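Long-range contacts in tyrosine aminotransferase (Leishmania infantum, PDB 4IX8), which probably transfers the amino group of tyrosine to 2-oxoglutarate, using pyridoxal 5'-phosphate as its cofactor: residues A[113-118]-A[135-140]; A[120-125]-A[264-269]; A[214-219]-A[244-249]; A[273-278]-A[294-299]. One frame throughout, in Å; residues are numbered along the deposited sequence.

Three of the contacts include strands of the large mixed sheet, and their chemistry shifts from its middle to its rim. Contact 3, whose centre is about 11 Å from that of the chain, is fully buried and joins parallel strands by a regular backbone ladder. Contact 4 continues the sheet beside it with an antiparallel pair; strands 246-249 and 274-279 are neighbours. Contacts 1 and 2 both use helix 112-122, which lies over this part of the sheet: contact 2, buried, fastens Trp122 and Phe125 to a connecting loop through an indole and a water, whereas contact 1, partly buried and about 22 Å from the chain centre, relies on an arginine, a glutamine and a tryptophan near strand 140-143, at one edge of the sheet.

Contact 1: residues A[113-118]-A[135-140]; sequences NLRQVV and LKWENV
The carbonyl oxygen of Val140 is gripped by two nitrogens of one guanidinium group. Arg115 NE gives the stronger hydrogen bond, 2.8 Å to Val140 O, though it is bent at the hydrogen (142°) and reaches the oxygen obliquely, tilted from both the carbonyl and the guanidinium planes. A weak second bond runs from Arg115 NH2 to Val140 O at 3.3 Å. Arg115 NH2 also lies 3.0 Å from Glu138 O, near the guanidinium plane, so the cation faces a cluster of backbone oxygens where the loop turns into the strand. A bend in the arginine chain at chi3 (70°) swings the group over to this loop.

Trp137 packs beside the guanidinium. Its atom CZ3 sits over one face of that group, 4.1 Å from Arg115 NH1, with the two planes steeply inclined to each other. Gln116 lies alongside the indole and points the same way: its CG makes a CH-pi contact 3.7 Å from the centroid of the five-membered ring of Trp137, while NE2 stands over the middle of the ring system, 3.7 Å from Trp137 CE2. The amide is turned nearly perpendicular to the indole. Across the ring, the carboxylate carbon of Glu138 stands over the opposite face, offset toward the rim, so the indole is sandwiched.

On the buried side, Val118 CG1 meets Val140 CG1 at 3.9 Å, and Val118 continues onto Trp293 and Ile295. Helix 112-122 is thereby joined to the start of 140-143, an outermost strand of the large mixed sheet characteristic of the pyridoxal-phosphate-dependent aminotransferases to which this enzyme belongs.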
# COMPACT_ATOMS: atom_id res chain seq x y z
N ASN A 113 12.86 6.16 -14.32
CA ASN A 113 12.62 5.69 -15.69
C ASN A 113 11.16 5.37 -15.90
O ASN A 113 10.60 5.74 -16.93
CB ASN A 113 13.52 4.50 -16.08
CG ASN A 113 13.35 3.28 -15.19
OD1 ASN A 113 12.77 3.36 -14.10
ND2 ASN A 113 13.89 2.15 -15.63
N LEU A 114 10.50 4.78 -14.91
CA LEU A 114 9.06 4.47 -15.02
C LEU A 114 8.25 5.78 -15.07
O LEU A 114 7.30 5.92 -15.85
CB LEU A 114 8.56 3.59 -13.85
CG LEU A 114 7.04 3.25 -13.87
CD1 LEU A 114 6.69 2.57 -15.17
CD2 LEU A 114 6.61 2.38 -12.71
N ARG A 115 8.65 6.76 -14.29
CA ARG A 115 7.93 8.02 -14.31
C ARG A 115 8.02 8.65 -15.71
O ARG A 115 7.02 9.17 -16.23
CB ARG A 115 8.46 8.97 -13.23
CG ARG A 115 8.19 8.50 -11.82
CD ARG A 115 8.95 9.37 -10.78
NE ARG A 115 8.39 10.71 -10.70
CZ ARG A 115 9.01 11.76 -10.16
NH1 ARG A 115 10.24 11.63 -9.70
NH2 ARG A 115 8.41 12.95 -10.10
N GLN A 116 9.20 8.57 -16.32
CA GLN A 116 9.38 9.09 -17.67
C GLN A 116 8.54 8.31 -18.66
O GLN A 116 7.91 8.90 -19.56
CB GLN A 116 10.84 9.03 -18.07
CG GLN A 116 11.60 10.22 -17.51
CD GLN A 116 13.07 9.94 -17.26
OE1 GLN A 116 13.68 9.14 -17.95
NE2 GLN A 116 13.62 10.56 -16.22
N VAL A 117 8.50 7.00 -18.47
CA VAL A 117 7.78 6.10 -19.38
C VAL A 117 6.27 6.31 -19.29
O VAL A 117 5.58 6.35 -20.30
CB VAL A 117 8.17 4.62 -19.06
CG1 VAL A 117 7.17 3.66 -19.56
CG2 VAL A 117 9.55 4.29 -19.63
N VAL A 118 5.75 6.44 -18.07
CA VAL A 118 4.32 6.65 -17.88
C VAL A 118 3.89 7.94 -18.54
O VAL A 118 2.83 8.03 -19.15
CB VAL A 118 4.00 6.71 -16.41
CG1 VAL A 118 2.65 7.35 -16.17
CG2 VAL A 118 4.07 5.34 -15.80
N LEU A 135 2.06 17.11 -20.18
CA LEU A 135 2.37 15.91 -19.41
C LEU A 135 3.83 15.81 -19.12
O LEU A 135 4.62 15.59 -20.03
CB LEU A 135 1.98 14.68 -20.20
CG LEU A 135 0.50 14.41 -20.31
CD1 LEU A 135 0.23 13.31 -21.31
CD2 LEU A 135 0.07 13.91 -18.98
N LYS A 136 4.21 15.93 -17.85
CA LYS A 136 5.63 15.89 -17.51
C LYS A 136 5.92 14.85 -16.48
O LYS A 136 5.17 14.67 -15.53
CB LYS A 136 6.08 17.26 -17.01
CG LYS A 136 5.78 18.38 -18.00
CD LYS A 136 6.15 19.77 -17.44
CE LYS A 136 5.85 20.87 -18.47
NZ LYS A 136 6.92 20.94 -19.53
N TRP A 137 7.05 14.17 -16.65
CA TRP A 137 7.39 13.10 -15.74
C TRP A 137 7.62 13.64 -14.32
O TRP A 137 7.45 12.90 -13.34
CB TRP A 137 8.61 12.33 -16.23
CG TRP A 137 9.92 13.07 -16.22
CD1 TRP A 137 10.40 13.90 -17.20
CD2 TRP A 137 10.92 13.04 -15.20
NE1 TRP A 137 11.65 14.37 -16.85
CE2 TRP A 137 11.99 13.85 -15.63
CE3 TRP A 137 11.03 12.37 -13.98
CZ2 TRP A 137 13.15 14.05 -14.85
CZ3 TRP A 137 12.19 12.56 -13.22
CH2 TRP A 137 13.23 13.39 -13.66
N GLU A 138 7.98 14.92 -14.20
CA GLU A 138 8.11 15.54 -12.89
C GLU A 138 6.81 15.46 -12.11
O GLU A 138 6.84 15.39 -10.89
CB GLU A 138 8.55 17.01 -13.00
CG GLU A 138 10.01 17.24 -13.44
CD GLU A 138 10.22 17.35 -14.95
OE1 GLU A 138 9.30 16.98 -15.71
OE2 GLU A 138 11.33 17.79 -15.36
N ASN A 139 5.68 15.38 -12.81
CA ASN A 139 4.33 15.40 -12.20
C ASN A 139 3.65 14.05 -12.13
O ASN A 139 2.44 13.96 -11.87
CB ASN A 139 3.41 16.34 -12.99
CG ASN A 139 3.89 17.77 -12.94
OD1 ASN A 139 4.40 18.22 -11.93
ND2 ASN A 139 3.78 18.47 -14.05
N VAL A 140 4.45 13.00 -12.34
CA VAL A 140 4.01 11.63 -12.18
C VAL A 140 4.50 11.07 -10.86
O VAL A 140 5.67 11.18 -10.52
CB VAL A 140 4.59 10.69 -13.32
CG1 VAL A 140 4.16 9.24 -13.08
CG2 VAL A 140 4.14 11.15 -14.68

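Contact 2: residues A[120-125]-A[264-269]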
# COMPACT_ATOMS: atom_id res chain seq x y z
N THR A 120 5.29 9.34 -21.07
CA THR A 120 5.32 9.12 -22.52
C THR A 120 4.09 8.35 -22.96
O THR A 120 3.49 8.65 -24.00
CB THR A 120 6.55 8.33 -22.95
OG1 THR A 120 7.72 9.06 -22.58
CG2 THR A 120 6.53 8.07 -24.45
N TYR A 121 3.71 7.35 -22.16
CA TYR A 121 2.53 6.52 -22.45
C TYR A 121 1.24 7.32 -22.48
O TYR A 121 0.45 7.16 -23.40
CB TYR A 121 2.43 5.39 -21.42
CG TYR A 121 1.11 4.65 -21.35
CD1 TYR A 121 0.82 3.59 -22.22
CD2 TYR A 121 0.21 4.92 -20.35
CE1 TYR A 121 -0.42 2.88 -22.11
CE2 TYR A 121 -0.97 4.24 -20.23
CZ TYR A 121 -1.30 3.24 -21.10
OH TYR A 121 -2.51 2.61 -20.92
N TRP A 122 1.05 8.22 -21.53
CA TRP A 122 -0.22 8.93 -21.41
C TRP A 122 -0.38 9.95 -22.53
O TRP A 122 -1.48 10.41 -22.80
CB TRP A 122 -0.37 9.63 -20.05
CG TRP A 122 -1.83 9.61 -19.67
CD1 TRP A 122 -2.76 10.57 -19.95
CD2 TRP A 122 -2.54 8.54 -19.02
NE1 TRP A 122 -4.00 10.17 -19.49
CE2 TRP A 122 -3.89 8.92 -18.94
CE3 TRP A 122 -2.15 7.30 -18.50
CZ2 TRP A 122 -4.84 8.11 -18.35
CZ3 TRP A 122 -3.11 6.50 -17.93
CH2 TRP A 122 -4.43 6.90 -17.85
N ARG A 123 0.73 10.25 -23.21
CA ARG A 123 0.72 11.20 -24.31
C ARG A 123 -0.13 10.74 -25.47
O ARG A 123 -0.64 11.56 -26.22
CB ARG A 123 2.15 11.45 -24.80
CG ARG A 123 3.01 11.99 -23.69
CD ARG A 123 3.98 13.04 -24.15
NE ARG A 123 4.58 13.76 -23.03
CZ ARG A 123 5.55 14.66 -23.19
NH1 ARG A 123 6.02 14.92 -24.42
NH2 ARG A 123 6.04 15.30 -22.13
N ARG A 124 -0.32 9.43 -25.58
CA ARG A 124 -1.10 8.87 -26.68
C ARG A 124 -2.57 9.21 -26.53
O ARG A 124 -3.33 9.09 -27.48
CB ARG A 124 -0.91 7.36 -26.75
CG ARG A 124 -1.61 6.58 -25.60
CD ARG A 124 -1.09 5.12 -25.43
NE ARG A 124 0.34 5.02 -25.72
CZ ARG A 124 1.02 3.88 -25.89
NH1 ARG A 124 0.40 2.71 -25.85
NH2 ARG A 124 2.31 3.92 -26.16
N PHE A 125 -2.97 9.62 -25.34
CA PHE A 125 -4.35 9.99 -25.07
C PHE A 125 -4.60 11.47 -25.36
O PHE A 125 -5.73 11.96 -25.20
CB PHE A 125 -4.71 9.68 -23.64
CG PHE A 125 -4.71 8.21 -23.33
CD1 PHE A 125 -5.43 7.32 -24.11
CD2 PHE A 125 -3.99 7.71 -22.24
CE1 PHE A 125 -5.43 5.95 -23.84
CE2 PHE A 125 -3.98 6.32 -21.96
CZ PHE A 125 -4.70 5.45 -22.76
N SER A 264 -9.61 11.28 -22.22
CA SER A 264 -8.91 11.54 -20.96
C SER A 264 -9.03 13.02 -20.59
O SER A 264 -9.08 13.86 -21.47
CB SER A 264 -7.43 11.14 -21.08
OG SER A 264 -6.67 11.49 -19.91
N VAL A 265 -9.08 13.34 -19.30
CA VAL A 265 -9.16 14.75 -18.91
C VAL A 265 -7.88 15.45 -19.31
O VAL A 265 -7.80 16.68 -19.32
CB VAL A 265 -9.44 14.94 -17.38
CG1 VAL A 265 -10.78 14.35 -17.03
CG2 VAL A 265 -8.35 14.33 -16.53
N ALA A 266 -6.88 14.67 -19.68
CA ALA A 266 -5.63 15.20 -20.21
C ALA A 266 -5.78 15.86 -21.59
O ALA A 266 -4.96 16.73 -21.94
CB ALA A 266 -4.62 14.10 -20.32
N ASP A 267 -6.77 15.43 -22.37
CA ASP A 267 -6.88 15.82 -23.79
C ASP A 267 -7.65 17.12 -24.00
O ASP A 267 -8.51 17.20 -24.86
CB ASP A 267 -7.56 14.70 -24.58
CG ASP A 267 -7.43 14.87 -26.08
OD1 ASP A 267 -6.44 15.48 -26.52
OD2 ASP A 267 -8.34 14.39 -26.80
N PHE A 268 -7.29 18.14 -23.24
CA PHE A 268 -7.99 19.42 -23.28
C PHE A 268 -7.04 20.56 -23.07
O PHE A 268 -6.01 20.42 -22.43
CB PHE A 268 -9.08 19.49 -22.21
CG PHE A 268 -10.27 18.62 -22.50
CD1 PHE A 268 -11.36 19.12 -23.21
CD2 PHE A 268 -10.30 17.30 -22.06
CE1 PHE A 268 -12.46 18.32 -23.49
CE2 PHE A 268 -11.41 16.49 -22.32
CZ PHE A 268 -12.48 17.00 -23.04
N ASP A 269 -7.43 21.70 -23.61
CA ASP A 269 -6.67 22.91 -23.43
C ASP A 269 -7.35 23.69 -22.33
O ASP A 269 -8.35 24.35 -22.55
CB ASP A 269 -6.62 23.70 -24.72
CG ASP A 269 -6.06 22.90 -25.84
OD1 ASP A 269 -4.87 22.51 -25.73
OD2 ASP A 269 -6.80 22.65 -26.82
O HOH W 1 -8.07 10.79 -24.58
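Direct hydrogen bonding across the contact rests on the indole of Trp122. Its NE1 points almost straight at Ser264 OG, 3.0 Å away with an angle of 168° at the hydrogen, and the oxygen lies in the ring plane. The same hydroxyl is hydrogen-bonded to Glu250 OE1, so the serine links the indole to the acid. Ser264 places OG there by setting it opposite its own backbone nitrogen (chi1 175°). Nearby, the carboxylate of Asp267 forms salt bridges with Arg131 and Arg229 and a hydrogen bond with Gln127.

A water forms a second, indirect link. It donates to Phe125 O at 2.7 Å and accepts from Ser264 N at 2.9 Å, bridging the chain around Phe125 to the loop between strands 246-249 and 274-279 of the large sheet. On the loop side the chain folds into a type I beta turn from Ser264 to Asp267, which brings both Ser264 and Ala266 to the indole.

Van der Waals contacts fill in around these bonds. Ala266 CB meets the indole at its edge, 4.0 Å from Trp122 CD1, and Phe125 CB touches Ser264 CB at the same distance. Within its own segment Phe125 sets a ring edge over the face of the indole, with CD2 above the ring centre. Asp267 CB packs 3.4 Å from Phe125 O. Trp122 also packs on Ile276 and Ile295 of the sheet.

Contact 3: residues A[214-219]-A[244-249]; sequences FVIINP and IPLISD
Five backbone hydrogen bonds zip Phe214-Asn218 to Pro245-Asp249. The shortest of them is Ile216 N to Ile247 O, 2.8 Å; Ile247 N in turn binds Phe214 O, and Asp249 N binds Ile216 O at 2.9 Å with an angle of 174° at the hydrogen. The outer rungs are Phe214 N to Pro245 O and Asn218 N to Asp249 O. Beyond the last rung a water donates to both Pro219 O, at 2.6 Å, and Asp249 O, at 2.8 Å, extending the link past the cis peptide bond that precedes Pro219. The strands run parallel, with their axes 18° apart, and helix 229-242 connects them as a beta-alpha-beta crossover.

On the face carrying Phe214, Ile216, Leu246 and Ser248, the benzyl group lies side by side with Leu246, whose CD1 touches the ring edge at Phe214 CD1, 3.9 Å away. Ile216 directs CG1 between its backbone nitrogen and carbonyl carbon (chi1 64°), which brings it to 3.5 Å from Ser248 OG. That hydroxyl is hydrogen-bonded to Glu250, and the crossover helix covers Phe214 and Leu246. Val215, Ile217, Ile247 and Asp249 occupy the other face, where Ile217 CG2 rests 4.1 Å from Asp249 CB.

Although this packing is mainly apolar, Asp249 brings a carboxylate to the end of the strand. Its OD2 is hydrogen-bonded to Tyr174 OH and lies close to the pyridine N1 of the pyridoxal-modified Lys282, a position consistent with the aspartate that contacts the cofactor ring in this family; the backbone ladder would thus help to set its place.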
# COMPACT_ATOMS: atom_id res chain seq x y z
N PHE A 214 -13.45 17.53 -7.11
CA PHE A 214 -14.51 16.86 -7.84
C PHE A 214 -13.90 15.57 -8.38
O PHE A 214 -12.93 15.62 -9.11
CB PHE A 214 -15.00 17.71 -8.98
CG PHE A 214 -16.29 17.26 -9.57
CD1 PHE A 214 -16.31 16.43 -10.66
CD2 PHE A 214 -17.49 17.72 -9.07
CE1 PHE A 214 -17.52 16.01 -11.23
CE2 PHE A 214 -18.68 17.33 -9.64
CZ PHE A 214 -18.69 16.48 -10.72
N VAL A 215 -14.44 14.42 -7.99
CA VAL A 215 -13.92 13.14 -8.43
C VAL A 215 -14.81 12.55 -9.53
O VAL A 215 -16.03 12.48 -9.35
CB VAL A 215 -13.85 12.12 -7.31
CG1 VAL A 215 -13.37 10.80 -7.86
CG2 VAL A 215 -12.93 12.59 -6.18
N ILE A 216 -14.20 12.12 -10.64
CA ILE A 216 -14.91 11.31 -11.61
C ILE A 216 -14.19 9.99 -11.81
O ILE A 216 -12.99 9.87 -11.51
CB ILE A 216 -15.09 11.99 -12.98
CG1 ILE A 216 -13.77 12.24 -13.65
CG2 ILE A 216 -15.93 13.27 -12.84
CD1 ILE A 216 -13.90 12.77 -15.06
N ILE A 217 -14.96 8.99 -12.22
CA ILE A 217 -14.45 7.71 -12.63
C ILE A 217 -14.85 7.46 -14.08
O ILE A 217 -16.02 7.31 -14.38
CB ILE A 217 -14.96 6.56 -11.73
CG1 ILE A 217 -14.70 6.86 -10.24
CG2 ILE A 217 -14.24 5.29 -12.13
CD1 ILE A 217 -15.27 5.83 -9.28
N ASN A 218 -13.88 7.41 -14.96
CA ASN A 218 -14.16 7.31 -16.37
C ASN A 218 -13.05 6.60 -17.14
O ASN A 218 -11.97 7.12 -17.24
CB ASN A 218 -14.36 8.69 -16.96
CG ASN A 218 -14.67 8.62 -18.44
OD1 ASN A 218 -15.65 8.02 -18.84
ND2 ASN A 218 -13.81 9.19 -19.25
N PRO A 219 -13.32 5.43 -17.72
CA PRO A 219 -14.59 4.72 -17.71
C PRO A 219 -14.96 4.26 -16.33
O PRO A 219 -14.07 4.11 -15.49
CB PRO A 219 -14.33 3.53 -18.65
CG PRO A 219 -13.21 3.97 -19.55
CD PRO A 219 -12.35 4.83 -18.64
N ILE A 244 -12.32 24.24 -8.23
CA ILE A 244 -11.83 23.07 -7.53
C ILE A 244 -11.13 22.18 -8.53
O ILE A 244 -11.55 22.13 -9.69
CB ILE A 244 -12.97 22.31 -6.86
CG1 ILE A 244 -14.10 22.06 -7.87
CG2 ILE A 244 -13.51 23.11 -5.66
CD1 ILE A 244 -15.25 21.23 -7.31
N PRO A 245 -10.09 21.45 -8.09
CA PRO A 245 -9.35 20.52 -8.94
C PRO A 245 -10.18 19.29 -9.30
O PRO A 245 -11.11 18.95 -8.57
CB PRO A 245 -8.17 20.11 -8.07
CG PRO A 245 -8.68 20.27 -6.68
CD PRO A 245 -9.54 21.51 -6.73
N LEU A 246 -9.85 18.68 -10.43
CA LEU A 246 -10.54 17.52 -10.92
C LEU A 246 -9.68 16.29 -10.79
O LEU A 246 -8.57 16.24 -11.34
CB LEU A 246 -10.93 17.75 -12.38
CG LEU A 246 -11.60 16.61 -13.15
CD1 LEU A 246 -12.90 16.19 -12.49
CD2 LEU A 246 -11.89 17.02 -14.62
N ILE A 247 -10.20 15.28 -10.08
CA ILE A 247 -9.52 13.99 -9.95
C ILE A 247 -10.26 12.97 -10.81
O ILE A 247 -11.45 12.78 -10.64
CB ILE A 247 -9.49 13.50 -8.49
CG1 ILE A 247 -8.84 14.55 -7.59
CG2 ILE A 247 -8.81 12.15 -8.39
CD1 ILE A 247 -8.93 14.24 -6.13
N SER A 248 -9.56 12.32 -11.73
CA SER A 248 -10.18 11.44 -12.70
C SER A 248 -9.54 10.09 -12.65
O SER A 248 -8.36 9.94 -12.98
CB SER A 248 -10.03 12.01 -14.09
OG SER A 248 -10.68 11.22 -15.04
N ASP A 249 -10.32 9.09 -12.25
CA ASP A 249 -9.86 7.70 -12.20
C ASP A 249 -10.02 7.07 -13.58
O ASP A 249 -11.11 6.68 -13.97
CB ASP A 249 -10.64 6.93 -11.15
CG ASP A 249 -10.04 5.58 -10.86
OD1 ASP A 249 -9.43 4.98 -11.78
OD2 ASP A 249 -10.22 5.10 -9.71
O HOH W 2 -11.44 4.30 -15.32

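Contact 4: residues A[273-278]-A[294-299]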
# COMPACT_ATOMS: atom_id res chain seq x y z
N PRO A 273 -6.66 22.49 -12.85
CA PRO A 273 -5.73 21.43 -12.44
C PRO A 273 -6.43 20.05 -12.43
O PRO A 273 -7.51 19.95 -11.87
CB PRO A 273 -5.35 21.82 -11.01
CG PRO A 273 -5.91 23.17 -10.79
CD PRO A 273 -7.04 23.34 -11.71
N ARG A 274 -5.80 19.03 -12.98
CA ARG A 274 -6.38 17.69 -13.06
C ARG A 274 -5.40 16.66 -12.54
O ARG A 274 -4.25 16.66 -12.93
CB ARG A 274 -6.71 17.34 -14.50
CG ARG A 274 -7.89 18.06 -15.05
CD ARG A 274 -7.70 18.37 -16.51
NE ARG A 274 -6.73 19.45 -16.73
CZ ARG A 274 -5.97 19.58 -17.82
NH1 ARG A 274 -6.04 18.70 -18.81
NH2 ARG A 274 -5.14 20.59 -17.93
N LEU A 275 -5.88 15.74 -11.71
CA LEU A 275 -5.03 14.62 -11.26
C LEU A 275 -5.62 13.30 -11.80
O LEU A 275 -6.72 12.88 -11.46
CB LEU A 275 -4.93 14.59 -9.74
CG LEU A 275 -3.98 13.57 -9.12
CD1 LEU A 275 -2.55 14.01 -9.31
CD2 LEU A 275 -4.31 13.28 -7.63
N ILE A 276 -4.87 12.67 -12.68
CA ILE A 276 -5.30 11.45 -13.34
C ILE A 276 -4.73 10.26 -12.61
O ILE A 276 -3.54 10.22 -12.37
CB ILE A 276 -4.83 11.44 -14.76
CG1 ILE A 276 -5.42 12.64 -15.48
CG2 ILE A 276 -5.23 10.16 -15.45
CD1 ILE A 276 -4.95 12.81 -16.85
N LEU A 277 -5.59 9.31 -12.26
CA LEU A 277 -5.18 8.06 -11.61
C LEU A 277 -5.32 6.96 -12.65
O LEU A 277 -6.31 6.92 -13.36
CB LEU A 277 -6.03 7.75 -10.37
CG LEU A 277 -6.29 8.98 -9.48
CD1 LEU A 277 -7.05 8.61 -8.24
CD2 LEU A 277 -4.96 9.65 -9.10
N GLY A 278 -4.32 6.09 -12.76
CA GLY A 278 -4.32 5.05 -13.76
C GLY A 278 -3.27 4.03 -13.41
O GLY A 278 -2.67 4.14 -12.34
N SER A 294 -0.25 8.39 -10.39
CA SER A 294 -1.04 9.59 -10.51
C SER A 294 -0.23 10.57 -11.37
O SER A 294 1.00 10.62 -11.27
CB SER A 294 -1.38 10.20 -9.12
OG SER A 294 -0.22 10.77 -8.52
N ILE A 295 -0.93 11.33 -12.20
CA ILE A 295 -0.33 12.34 -13.08
C ILE A 295 -1.02 13.67 -12.88
O ILE A 295 -2.21 13.80 -13.21
CB ILE A 295 -0.47 11.98 -14.55
CG1 ILE A 295 0.03 10.56 -14.82
CG2 ILE A 295 0.26 13.00 -15.44
CD1 ILE A 295 -0.24 10.07 -16.21
N LEU A 296 -0.28 14.68 -12.43
CA LEU A 296 -0.83 16.02 -12.25
C LEU A 296 -0.59 16.85 -13.49
O LEU A 296 0.52 16.91 -13.98
CB LEU A 296 -0.20 16.71 -11.03
CG LEU A 296 -0.73 18.15 -10.77
CD1 LEU A 296 -2.14 18.13 -10.33
CD2 LEU A 296 0.11 18.82 -9.74
N ILE A 297 -1.65 17.46 -14.02
CA ILE A 297 -1.56 18.38 -15.16
C ILE A 297 -2.10 19.72 -14.70
O ILE A 297 -3.29 19.88 -14.40
CB ILE A 297 -2.34 17.87 -16.37
CG1 ILE A 297 -1.90 16.43 -16.71
CG2 ILE A 297 -2.10 18.77 -17.58
CD1 ILE A 297 -2.78 15.74 -17.75
N ASP A 298 -1.19 20.69 -14.64
CA ASP A 298 -1.41 21.96 -13.98
C ASP A 298 -0.57 23.01 -14.70
O ASP A 298 0.53 23.33 -14.29
CB ASP A 298 -1.01 21.78 -12.51
CG ASP A 298 -1.07 23.08 -11.70
OD1 ASP A 298 -1.87 23.98 -12.08
OD2 ASP A 298 -0.33 23.15 -10.68
N PRO A 299 -1.07 23.49 -15.85
CA PRO A 299 -0.25 24.36 -16.70
C PRO A 299 0.11 25.71 -16.10
O PRO A 299 1.16 26.20 -16.45
CB PRO A 299 -1.12 24.56 -17.94
CG PRO A 299 -1.96 23.32 -17.98
CD PRO A 299 -2.28 23.02 -16.55
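Ser294 meets Leu277 where strands 292-297 and 274-279 run antiparallel, an arrangement found in the large mixed sheet of the aminotransferase fold. The two residues form a non-hydrogen-bonded pair, and Leu277 CD2 reaches Ser294 CB at 3.6 Å. Ile295 follows in a hydrogen-bonded pair with Ile276: Ile295 N donates to Ile276 O at 2.8 Å, while Ile276 N returns a nearly straight bond to Ile295 O (176°). Helix 112-122 covers this face of the sheet.

Leu296 faces the other way, opposite Leu275. Atom CD1 of Leu275 lies 4.0 Å from Leu296 CB, and helix 304-313 closes over this side through Trp306, Met310 and Ala307. The next residue, Ile297, exchanges two backbone bonds with Arg274, the shorter from Ile297 N to Arg274 O at 2.9 Å. Its two branches divide the work: CD1 packs 3.8 Å from Ile276 CD1, whereas CG2 comes over one face of the guanidinium, 3.6 Å from Arg274 NH2. Bends at chi2 and chi3 lay the guanidinium beside Ile297, where NH1 is hydrogen-bonded to Val265 O and NE to Val272 O, so that backbone oxygens hold the buried cation.

Beyond the last pair, Asp298 lies beside Pro273 and directs its carboxylate to the backbone nitrogens of Val302 and Ala303. Last comes Pro299, which crosses the arginine at about a right angle and places its CD at the guanidinium edge, 4.0 Å from Arg274 NH2.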